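Local coordinates for protein glycoside Hydrolase (Bacteroides uniformis, PDB 5TA0) that probably hydrolyses agarose-type galactans as a family 86 glycoside hydrolase of a gut bacterium, and here binds the agarose oligosaccharide neoagarooctaose, at residues K348-M353 with I411-L416; Q292-G297 with E504-C509; A105-L110 with S172-G177. All coordinates share one frame; numbering follows the deposited sequence. Where two conformers were deposited one is given.

Contact 1: residues K348-M353 with I411-L416; sequences KSTNSM and IKFYQL. With EDO (1,2-ethanediol), chain O.
Phe413 lays the CD1-CE1 side of its ring against Asn351 and Thr350 of helix 340-358. The Asn351 oxygen OD1 sits near the ring plane, at the edge, 3.3 Å from Phe413 CD1, and the amide plane is tilted only 27° from the ring. An edge carries the faintly positive ring hydrogens, which suits an oxygen; the stronger partner of OD1 is nevertheless the indole NE1 of Trp417, one residue beyond the second segment. The other end of the same amide, Asn351 ND2, rests 3.7 Å from the methyl Leu416 CD2. Thr350 comes at the ring obliquely, with its methyl CG2 3.6 Å from Phe413 CE1. Because that methyl stands anti to the backbone N (OG1 at chi1 -57°), the apolar branch faces the ring and OG1 stays beside its own helix, bonded to the carbonyl of Arg346.

Between the helices, whose axes stand 10.9 Å apart at 36°, lies an ethanediol, probably from the crystallisation liquor. Its O2 donates to Thr350 OG1 over 2.8 Å, while its O1 donates to Tyr414 OH over 3.0 Å. That same O1 lies over one face of Phe413, toward the rim, 3.2 Å from Phe413 CD2. Tyr414 of the same helix meets the Phe413 ring at its edge, with Phe413 CD2 over the centre of the tyrosine ring.

The two helices therefore meet directly through ring, methyl and amide surfaces. The hydroxyls of Thr350 and Tyr414 are bridged by a probable crystallisation additive, whereas the amide oxygen has the protein's own Trp417 as partner.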
loop_
_atom_site.group_PDB
_atom_site.type_symbol
_atom_site.label_atom_id
_atom_site.label_comp_id
_atom_site.label_asym_id
_atom_site.label_seq_id
_atom_site.Cartn_x
_atom_site.Cartn_y
_atom_site.Cartn_z
ATOM N N LYS A 348 13.748 0.672 2.825
ATOM C CA LYS A 348 13.620 2.084 2.413
ATOM C C LYS A 348 12.385 2.309 1.562
ATOM O O LYS A 348 11.755 3.357 1.644
ATOM C CB LYS A 348 14.901 2.610 1.748
ATOM C CG LYS A 348 15.240 2.024 0.406
ATOM C CD LYS A 348 16.608 2.515 -0.072
ATOM C CE LYS A 348 17.095 1.857 -1.344
ATOM N NZ LYS A 348 16.426 2.383 -2.565
ATOM N N SER A 349 12.019 1.317 0.740
ATOM C CA SER A 349 10.777 1.408 -0.024
ATOM C C SER A 349 9.563 1.332 0.893
ATOM O O SER A 349 8.600 2.076 0.691
ATOM C CB SER A 349 10.725 0.315 -1.085
ATOM O OG SER A 349 11.612 0.629 -2.157
ATOM N N THR A 350 9.618 0.453 1.882
ATOM C CA THR A 350 8.510 0.319 2.812
ATOM C C THR A 350 8.209 1.616 3.534
ATOM O O THR A 350 7.041 2.049 3.579
ATOM C CB THR A 350 8.762 -0.784 3.850
ATOM O OG1 THR A 350 9.014 -2.013 3.178
ATOM C CG2 THR A 350 7.518 -0.969 4.714
ATOM N N ASN A 351 9.230 2.250 4.099
ATOM C CA ASN A 351 8.997 3.455 4.875
ATOM C C ASN A 351 8.411 4.584 4.029
ATOM O O ASN A 351 7.477 5.265 4.455
ATOM C CB ASN A 351 10.294 3.921 5.551
ATOM C CG ASN A 351 10.611 3.156 6.803
ATOM O OD1 ASN A 351 9.740 2.793 7.570
ATOM N ND2 ASN A 351 11.871 2.862 7.003
ATOM N N SER A 352 8.947 4.799 2.826
ATOM C CA SER A 352 8.446 5.855 1.968
ATOM C C SER A 352 7.011 5.591 1.529
ATOM O O SER A 352 6.159 6.482 1.604
ATOM C CB SER A 352 9.333 6.111 0.750
ATOM O OG SER A 352 10.611 6.581 1.137
ATOM N N MET A 353 6.724 4.371 1.042
ATOM C CA MET A 353 5.373 4.072 0.618
ATOM C C MET A 353 4.365 4.202 1.763
ATOM O O MET A 353 3.268 4.759 1.570
ATOM C CB MET A 353 5.327 2.675 0.028
ATOM C CG MET A 353 6.049 2.581 -1.309
ATOM S SD MET A 353 5.642 1.036 -2.147
ATOM C CE MET A 353 6.598 1.255 -3.643
ATOM N N ILE A 411 13.170 -6.642 10.859
ATOM C CA ILE A 411 12.667 -6.292 12.188
ATOM C C ILE A 411 12.892 -4.817 12.505
ATOM O O ILE A 411 12.162 -4.222 13.311
ATOM C CB ILE A 411 13.267 -7.202 13.295
ATOM C CG1 ILE A 411 12.483 -7.104 14.607
ATOM C CG2 ILE A 411 14.746 -6.888 13.582
ATOM C CD1 ILE A 411 11.016 -7.473 14.531
ATOM N N LYS A 412 13.897 -4.209 11.888
ATOM C CA LYS A 412 14.201 -2.798 12.142
ATOM C C LYS A 412 13.038 -1.881 11.775
ATOM O O LYS A 412 12.892 -0.820 12.373
ATOM C CB LYS A 412 15.487 -2.348 11.443
ATOM C CG LYS A 412 16.735 -2.892 12.117
ATOM C CD LYS A 412 17.991 -2.547 11.347
ATOM C CE LYS A 412 19.243 -2.650 12.199
ATOM N NZ LYS A 412 19.496 -3.976 12.771
ATOM N N PHE A 413 12.207 -2.274 10.805
ATOM C CA PHE A 413 10.990 -1.496 10.513
ATOM C C PHE A 413 10.066 -1.429 11.736
ATOM O O PHE A 413 9.584 -0.370 12.095
ATOM C CB PHE A 413 10.241 -2.112 9.327
ATOM C CG PHE A 413 8.903 -1.474 9.050
ATOM C CD1 PHE A 413 8.792 -0.309 8.315
ATOM C CD2 PHE A 413 7.748 -2.047 9.542
ATOM C CE1 PHE A 413 7.565 0.275 8.099
ATOM C CE2 PHE A 413 6.503 -1.472 9.315
ATOM C CZ PHE A 413 6.421 -0.314 8.588
ATOM N N TYR A 414 9.846 -2.571 12.377
ATOM C CA TYR A 414 8.926 -2.641 13.512
ATOM C C TYR A 414 9.528 -2.012 14.767
ATOM O O TYR A 414 8.810 -1.471 15.594
ATOM C CB TYR A 414 8.425 -4.091 13.717
ATOM C CG TYR A 414 7.773 -4.576 12.445
ATOM C CD1 TYR A 414 8.485 -5.290 11.484
ATOM C CD2 TYR A 414 6.466 -4.219 12.144
ATOM C CE1 TYR A 414 7.897 -5.668 10.282
ATOM C CE2 TYR A 414 5.850 -4.587 10.953
ATOM C CZ TYR A 414 6.572 -5.307 10.009
ATOM O OH TYR A 414 6.030 -5.648 8.787
ATOM N N GLN A 415 10.860 -2.042 14.883
ATOM C CA GLN A 415 11.556 -1.331 15.934
ATOM C C GLN A 415 11.434 0.178 15.733
ATOM O O GLN A 415 11.163 0.936 16.681
ATOM C CB GLN A 415 13.032 -1.775 15.997
ATOM C CG GLN A 415 13.164 -3.197 16.488
ATOM C CD GLN A 415 14.516 -3.831 16.264
ATOM O OE1 GLN A 415 15.261 -3.476 15.362
ATOM N NE2 GLN A 415 14.806 -4.828 17.084
ATOM N N LEU A 416 11.566 0.626 14.502
ATOM C CA LEU A 416 11.464 2.045 14.189
ATOM C C LEU A 416 10.080 2.599 14.524
ATOM O O LEU A 416 9.971 3.692 15.076
ATOM C CB LEU A 416 11.788 2.286 12.716
ATOM C CG LEU A 416 11.659 3.689 12.143
ATOM C CD1 LEU A 416 12.668 4.628 12.773
ATOM C CD2 LEU A 416 11.826 3.649 10.636
HETATM C C1 EDO O . 8.837 -4.998 6.724
HETATM O O1 EDO O . 7.848 -4.051 6.994
HETATM C C2 EDO O . 9.902 -4.207 6.004
HETATM O O2 EDO O . 9.584 -4.346 4.623
#

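Contact 2: residues Q292-G297 with E504-C509. With EDO (1,2-ethanediol), chain U.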
loop_
_atom_site.group_PDB
_atom_site.type_symbol
_atom_site.label_atom_id
_atom_site.label_comp_id
_atom_site.label_asym_id
_atom_site.label_seq_id
_atom_site.Cartn_x
_atom_site.Cartn_y
_atom_site.Cartn_z
ATOM N N GLN A 292 17.235 1.908 -11.795
ATOM C CA GLN A 292 16.449 2.312 -10.612
ATOM C C GLN A 292 15.132 2.944 -11.043
ATOM O O GLN A 292 15.105 4.103 -11.465
ATOM C CB GLN A 292 17.226 3.321 -9.758
ATOM C CG GLN A 292 18.106 2.721 -8.665
ATOM C CD GLN A 292 18.901 3.749 -7.877
ATOM O OE1 GLN A 292 18.525 4.154 -6.763
ATOM N NE2 GLN A 292 20.022 4.178 -8.444
ATOM N N MET A 293 14.044 2.178 -10.941
ATOM C CA MET A 293 12.728 2.621 -11.397
ATOM C C MET A 293 11.767 2.606 -10.217
ATOM O O MET A 293 11.300 1.546 -9.773
ATOM C CB MET A 293 12.215 1.738 -12.528
ATOM C CG MET A 293 13.063 1.870 -13.781
ATOM S SD MET A 293 12.722 0.610 -15.009
ATOM C CE MET A 293 13.601 -0.728 -14.234
ATOM N N TYR A 294 11.510 3.794 -9.688
ATOM C CA TYR A 294 10.758 3.953 -8.440
ATOM C C TYR A 294 9.305 4.310 -8.646
ATOM O O TYR A 294 8.942 5.023 -9.591
ATOM C CB TYR A 294 11.419 5.020 -7.572
ATOM C CG TYR A 294 12.744 4.522 -7.028
ATOM C CD1 TYR A 294 12.789 3.465 -6.130
ATOM C CD2 TYR A 294 13.956 5.050 -7.453
ATOM C CE1 TYR A 294 13.979 2.967 -5.661
ATOM C CE2 TYR A 294 15.146 4.553 -6.973
ATOM C CZ TYR A 294 15.168 3.523 -6.083
ATOM O OH TYR A 294 16.339 3.014 -5.593
ATOM N N ARG A 295 8.477 3.774 -7.756
ATOM C CA ARG A 295 7.115 4.236 -7.551
ATOM C C ARG A 295 7.066 5.271 -6.414
ATOM O O ARG A 295 6.282 6.235 -6.476
ATOM C CB ARG A 295 6.212 3.066 -7.214
ATOM C CG ARG A 295 6.126 2.020 -8.315
ATOM C CD ARG A 295 5.105 0.952 -7.994
ATOM N NE ARG A 295 5.095 -0.083 -9.014
ATOM C CZ ARG A 295 4.316 -0.116 -10.094
ATOM N NH1 ARG A 295 3.395 0.816 -10.335
ATOM N NH2 ARG A 295 4.468 -1.124 -10.945
ATOM N N LYS A 296 7.837 5.039 -5.343
ATOM C CA LYS A 296 7.855 5.981 -4.239
ATOM C C LYS A 296 8.131 7.380 -4.773
ATOM O O LYS A 296 8.896 7.566 -5.739
ATOM C CB LYS A 296 8.838 5.591 -3.147
ATOM C CG LYS A 296 10.331 5.540 -3.521
ATOM C CD LYS A 296 11.114 5.071 -2.300
ATOM C CE LYS A 296 12.579 4.803 -2.567
ATOM N NZ LYS A 296 13.423 6.021 -2.409
ATOM N N GLY A 297 7.444 8.356 -4.201
ATOM C CA GLY A 297 7.415 9.702 -4.751
ATOM C C GLY A 297 6.262 9.933 -5.683
ATOM O O GLY A 297 5.175 9.378 -5.490
ATOM N N GLU A 504 19.730 10.843 6.644
ATOM C CA GLU A 504 20.569 10.161 5.662
ATOM C C GLU A 504 19.845 9.849 4.362
ATOM O O GLU A 504 18.633 10.035 4.249
ATOM C CB GLU A 504 21.196 8.905 6.254
ATOM C CG GLU A 504 22.460 9.187 7.067
ATOM C CD GLU A 504 23.584 9.768 6.219
ATOM O OE1 GLU A 504 24.332 10.610 6.743
ATOM O OE2 GLU A 504 23.674 9.422 5.034
ATOM N N THR A 505 20.613 9.451 3.359
ATOM C CA THR A 505 20.109 9.110 2.034
ATOM C C THR A 505 18.960 8.096 2.139
ATOM O O THR A 505 19.114 7.034 2.733
ATOM C CB THR A 505 21.238 8.484 1.222
ATOM O OG1 THR A 505 22.289 9.452 1.117
ATOM C CG2 THR A 505 20.787 8.045 -0.130
ATOM N N GLU A 506 17.806 8.458 1.590
ATOM C CA GLU A 506 16.621 7.559 1.605
ATOM C C GLU A 506 16.262 7.049 3.009
ATOM O O GLU A 506 15.664 5.978 3.155
ATOM C CB GLU A 506 16.799 6.402 0.606
ATOM C CG GLU A 506 16.837 6.832 -0.836
ATOM C CD GLU A 506 17.049 5.657 -1.760
ATOM O OE1 GLU A 506 18.207 5.157 -1.827
ATOM O OE2 GLU A 506 16.071 5.184 -2.383
ATOM N N ALA A 507 16.590 7.809 4.057
ATOM C CA ALA A 507 16.457 7.355 5.408
ATOM C C ALA A 507 15.131 7.817 6.031
ATOM O O ALA A 507 14.410 8.657 5.466
ATOM C CB ALA A 507 17.645 7.841 6.255
ATOM N N THR A 508 14.837 7.254 7.192
ATOM C CA THR A 508 13.675 7.676 7.985
ATOM C C THR A 508 14.128 7.942 9.394
ATOM O O THR A 508 14.972 7.186 9.938
ATOM C CB THR A 508 12.593 6.569 7.986
ATOM O OG1 THR A 508 12.291 6.192 6.648
ATOM C CG2 THR A 508 11.303 7.026 8.650
ATOM N N CYS A 509 13.572 8.976 10.032
ATOM C CA CYS A 509 13.679 9.104 11.464
ATOM C C CYS A 509 12.296 9.177 12.108
ATOM O O CYS A 509 11.343 9.685 11.503
ATOM C CB CYS A 509 14.517 10.309 11.899
ATOM S SG CYS A 509 13.929 11.929 11.346
HETATM C C1 EDO U . 8.325 2.525 -11.400
HETATM O O1 EDO U . 7.085 3.057 -11.804
HETATM C C2 EDO U . 8.436 1.093 -11.850
HETATM O O2 EDO U . 8.795 0.366 -10.703
HETATM O O HOH W 1 19.557 4.518 -4.068
#
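A type II beta turn, Glu504 to Ala507, joins strands 500-503 and 508-514 of the beta-sandwich domain and presents Glu506 to the loop between strand 291-293 and helix 298-315 of the barrel. Lys296 answers it: NZ donates to Glu506 OE2 over 2.8 Å in a salt bridge, coming in on the anti lone pair, away from OE1. The two side chains cross at about a right angle. Lysine suits the place because its long apolar chain can lie along helix 340-358, against Ser352 and Gln356, and still deliver a positive charge to the carboxylate; a bend at the end (chi4 88°) turns NZ onto OE2. Glu506 OE2 also takes a second salt bridge, from Lys348, so two ammonium groups share one oxygen and would probably keep the buried acid ionised.

The other oxygen, Glu506 OE1, accepts from a water 2.7 Å away that also donates to Gln292 OE1. Tyr294 OH gives its proton to Gln292 OE1 at 2.7 Å, in the carbonyl plane and on a lone pair. Gln292 was modelled in two conformers, so its two bonds hold for one of them and are tentative.

Tyr294 packs on Asp284 of strand 277-285. Across from it, Ala507 touches strand 472-481, and the backbone of the turn bonds to Asn451 and Asp453 in the sandwich.

Contact 3: residues A105-L110 with S172-G177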
loop_
_atom_site.group_PDB
_atom_site.type_symbol
_atom_site.label_atom_id
_atom_site.label_comp_id
_atom_site.label_asym_id
_atom_site.label_seq_id
_atom_site.Cartn_x
_atom_site.Cartn_y
_atom_site.Cartn_z
ATOM N N ALA A 105 -16.162 -28.323 -7.447
ATOM C CA ALA A 105 -15.715 -29.007 -6.207
ATOM C C ALA A 105 -16.901 -29.713 -5.551
ATOM O O ALA A 105 -18.008 -29.160 -5.455
ATOM C CB ALA A 105 -15.097 -28.010 -5.231
ATOM N N ASP A 106 -16.666 -30.932 -5.091
ATOM C CA ASP A 106 -17.710 -31.674 -4.389
ATOM C C ASP A 106 -18.061 -30.992 -3.069
ATOM O O ASP A 106 -17.186 -30.840 -2.230
ATOM C CB ASP A 106 -17.247 -33.084 -4.112
ATOM C CG ASP A 106 -18.332 -33.921 -3.483
ATOM O OD1 ASP A 106 -19.416 -34.059 -4.122
ATOM O OD2 ASP A 106 -18.116 -34.361 -2.332
ATOM N N PRO A 107 -19.337 -30.594 -2.873
ATOM C CA PRO A 107 -19.628 -29.906 -1.604
ATOM C C PRO A 107 -19.327 -30.712 -0.369
ATOM O O PRO A 107 -18.865 -30.151 0.628
ATOM C CB PRO A 107 -21.114 -29.564 -1.732
ATOM C CG PRO A 107 -21.354 -29.440 -3.201
ATOM C CD PRO A 107 -20.453 -30.474 -3.823
ATOM N N ASP A 108 -19.552 -32.022 -0.398
ATOM C CA ASP A 108 -19.281 -32.855 0.785
ATOM C C ASP A 108 -17.794 -32.964 1.077
ATOM O O ASP A 108 -17.367 -32.823 2.218
ATOM C CB ASP A 108 -19.849 -34.264 0.593
ATOM C CG ASP A 108 -21.349 -34.301 0.574
ATOM O OD1 ASP A 108 -22.014 -33.565 1.328
ATOM O OD2 ASP A 108 -21.890 -35.119 -0.198
ATOM N N ASP A 109 -16.982 -33.230 0.058
ATOM C CA ASP A 109 -15.556 -33.347 0.281
ATOM C C ASP A 109 -14.960 -31.992 0.692
ATOM O O ASP A 109 -14.073 -31.918 1.549
ATOM C CB ASP A 109 -14.814 -33.877 -0.924
ATOM C CG ASP A 109 -13.444 -34.367 -0.565
ATOM O OD1 ASP A 109 -13.314 -35.191 0.397
ATOM O OD2 ASP A 109 -12.455 -33.985 -1.211
ATOM N N LEU A 110 -15.468 -30.926 0.108
ATOM C CA LEU A 110 -15.026 -29.588 0.523
ATOM C C LEU A 110 -15.340 -29.318 1.988
ATOM O O LEU A 110 -14.491 -28.854 2.741
ATOM C CB LEU A 110 -15.666 -28.545 -0.383
ATOM C CG LEU A 110 -15.247 -27.093 -0.179
ATOM C CD1 LEU A 110 -13.727 -26.895 -0.185
ATOM C CD2 LEU A 110 -15.869 -26.254 -1.272
ATOM N N SER A 172 -15.674 -21.691 -9.709
ATOM C CA SER A 172 -14.614 -21.104 -8.913
ATOM C C SER A 172 -15.233 -20.308 -7.762
ATOM O O SER A 172 -14.798 -20.431 -6.604
ATOM C CB SER A 172 -13.759 -20.162 -9.766
ATOM O OG SER A 172 -13.085 -20.888 -10.796
ATOM N N GLY A 173 -16.263 -19.522 -8.078
ATOM C CA GLY A 173 -16.933 -18.734 -7.055
ATOM C C GLY A 173 -17.641 -19.553 -5.978
ATOM O O GLY A 173 -17.614 -19.201 -4.809
ATOM N N GLU A 174 -18.302 -20.609 -6.408
ATOM C CA GLU A 174 -18.956 -21.500 -5.462
ATOM C C GLU A 174 -17.921 -22.136 -4.549
ATOM O O GLU A 174 -18.132 -22.229 -3.345
ATOM C CB GLU A 174 -19.786 -22.564 -6.164
ATOM C CG GLU A 174 -20.454 -23.492 -5.178
ATOM C CD GLU A 174 -21.306 -24.575 -5.796
ATOM O OE1 GLU A 174 -21.260 -25.695 -5.250
ATOM O OE2 GLU A 174 -22.062 -24.304 -6.747
ATOM N N PHE A 175 -16.800 -22.595 -5.118
ATOM C CA PHE A 175 -15.726 -23.112 -4.284
ATOM C C PHE A 175 -15.349 -22.072 -3.217
ATOM O O PHE A 175 -15.202 -22.388 -2.029
ATOM C CB PHE A 175 -14.490 -23.496 -5.136
ATOM C CG PHE A 175 -13.244 -23.628 -4.303
ATOM C CD1 PHE A 175 -13.026 -24.755 -3.499
ATOM C CD2 PHE A 175 -12.329 -22.595 -4.241
ATOM C CE1 PHE A 175 -11.925 -24.808 -2.655
ATOM C CE2 PHE A 175 -11.242 -22.663 -3.393
ATOM C CZ PHE A 175 -11.035 -23.765 -2.624
ATOM N N TYR A 176 -15.104 -20.841 -3.657
ATOM C CA TYR A 176 -14.622 -19.810 -2.717
ATOM C C TYR A 176 -15.658 -19.515 -1.631
ATOM O O TYR A 176 -15.337 -19.435 -0.437
ATOM C CB TYR A 176 -14.267 -18.554 -3.504
ATOM C CG TYR A 176 -13.376 -17.519 -2.848
ATOM C CD1 TYR A 176 -12.661 -17.740 -1.655
ATOM C CD2 TYR A 176 -13.185 -16.294 -3.483
ATOM C CE1 TYR A 176 -11.792 -16.780 -1.144
ATOM C CE2 TYR A 176 -12.308 -15.342 -2.974
ATOM C CZ TYR A 176 -11.628 -15.582 -1.800
ATOM O OH TYR A 176 -10.749 -14.681 -1.254
ATOM N N GLY A 177 -16.911 -19.341 -2.041
ATOM C CA GLY A 177 -17.979 -19.074 -1.058
ATOM C C GLY A 177 -18.161 -20.229 -0.079
ATOM O O GLY A 177 -18.292 -20.002 1.124
HETATM O O HOH W 2 -18.561 -26.411 -5.124
#
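The ring of Phe175 is met obliquely by two aliphatic groups, Leu110 CD1 and Ala105 CB, while Ile88 and Leu92 of helix 86-94 and Asn140 of strand 134-140 also touch it. This is the helical layer of the alpha/beta barrel: helix 107-123 leads into the parallel strand 134-140 and helix 170-183 follows it, so the contact joins successive outer helices. Leu110 and Phe175 cross at about a right angle, and Leu110 CD1 comes to 3.7 Å from Phe175 CE1. The second methyl, Leu110 CD2, lies 3.9 Å from Phe175 CD1, so the fork of the leucine grips one flank of the ring. Phe175 holds CG anti to its backbone N (chi1 162°), which carries the ring to the leucine although its CB does not point that way. Ala105 CB, 4.2 Å from Phe175 CD1, is small enough for the backbones to come close there. With an alanine at Leu110 both branch methyls would go, and the flank of Phe175 they cover would probably be left with a gap, the ring less firmly held.

Helix 107-123 starts just here. Asp106 is its N-cap, OD2 accepting from Asp109 N at 2.9 Å, and the proline that follows, lacking an N-H, suits a first turn where no backbone acceptor is on offer. Glu174, extended from CB through CD, brings OE1 near Pro107 CG and forms salt bridges through it to Arg101 and, on its own helix, Arg178. Between the segments one water donates both to Ala105 O and to Glu174 OE1, each 2.8 Å away.

In the fold
All three contacts are buried, but they lie at different depths. Contacts 1 and 2 are neighbours, with centres 11 Å apart, and touch where Asn351 CB comes to 3.2 Å from Thr508 OG1. Contact 2 joins barrel to sandwich directly, whereas contact 1 packs barrel helix 340-358 against helix 411-416, which itself lies on sandwich strands 472-481 and 487-495. Contact 3 is set apart on the barrel's far flank, about 39 and 45 Å away between centres. The chemistry changes accordingly: an ion pair where two domains meet, an amide, a methyl and a ring between the helices beside it, and leucine and alanine packed on an aromatic ring, with a bridging water, between the outer barrel helices.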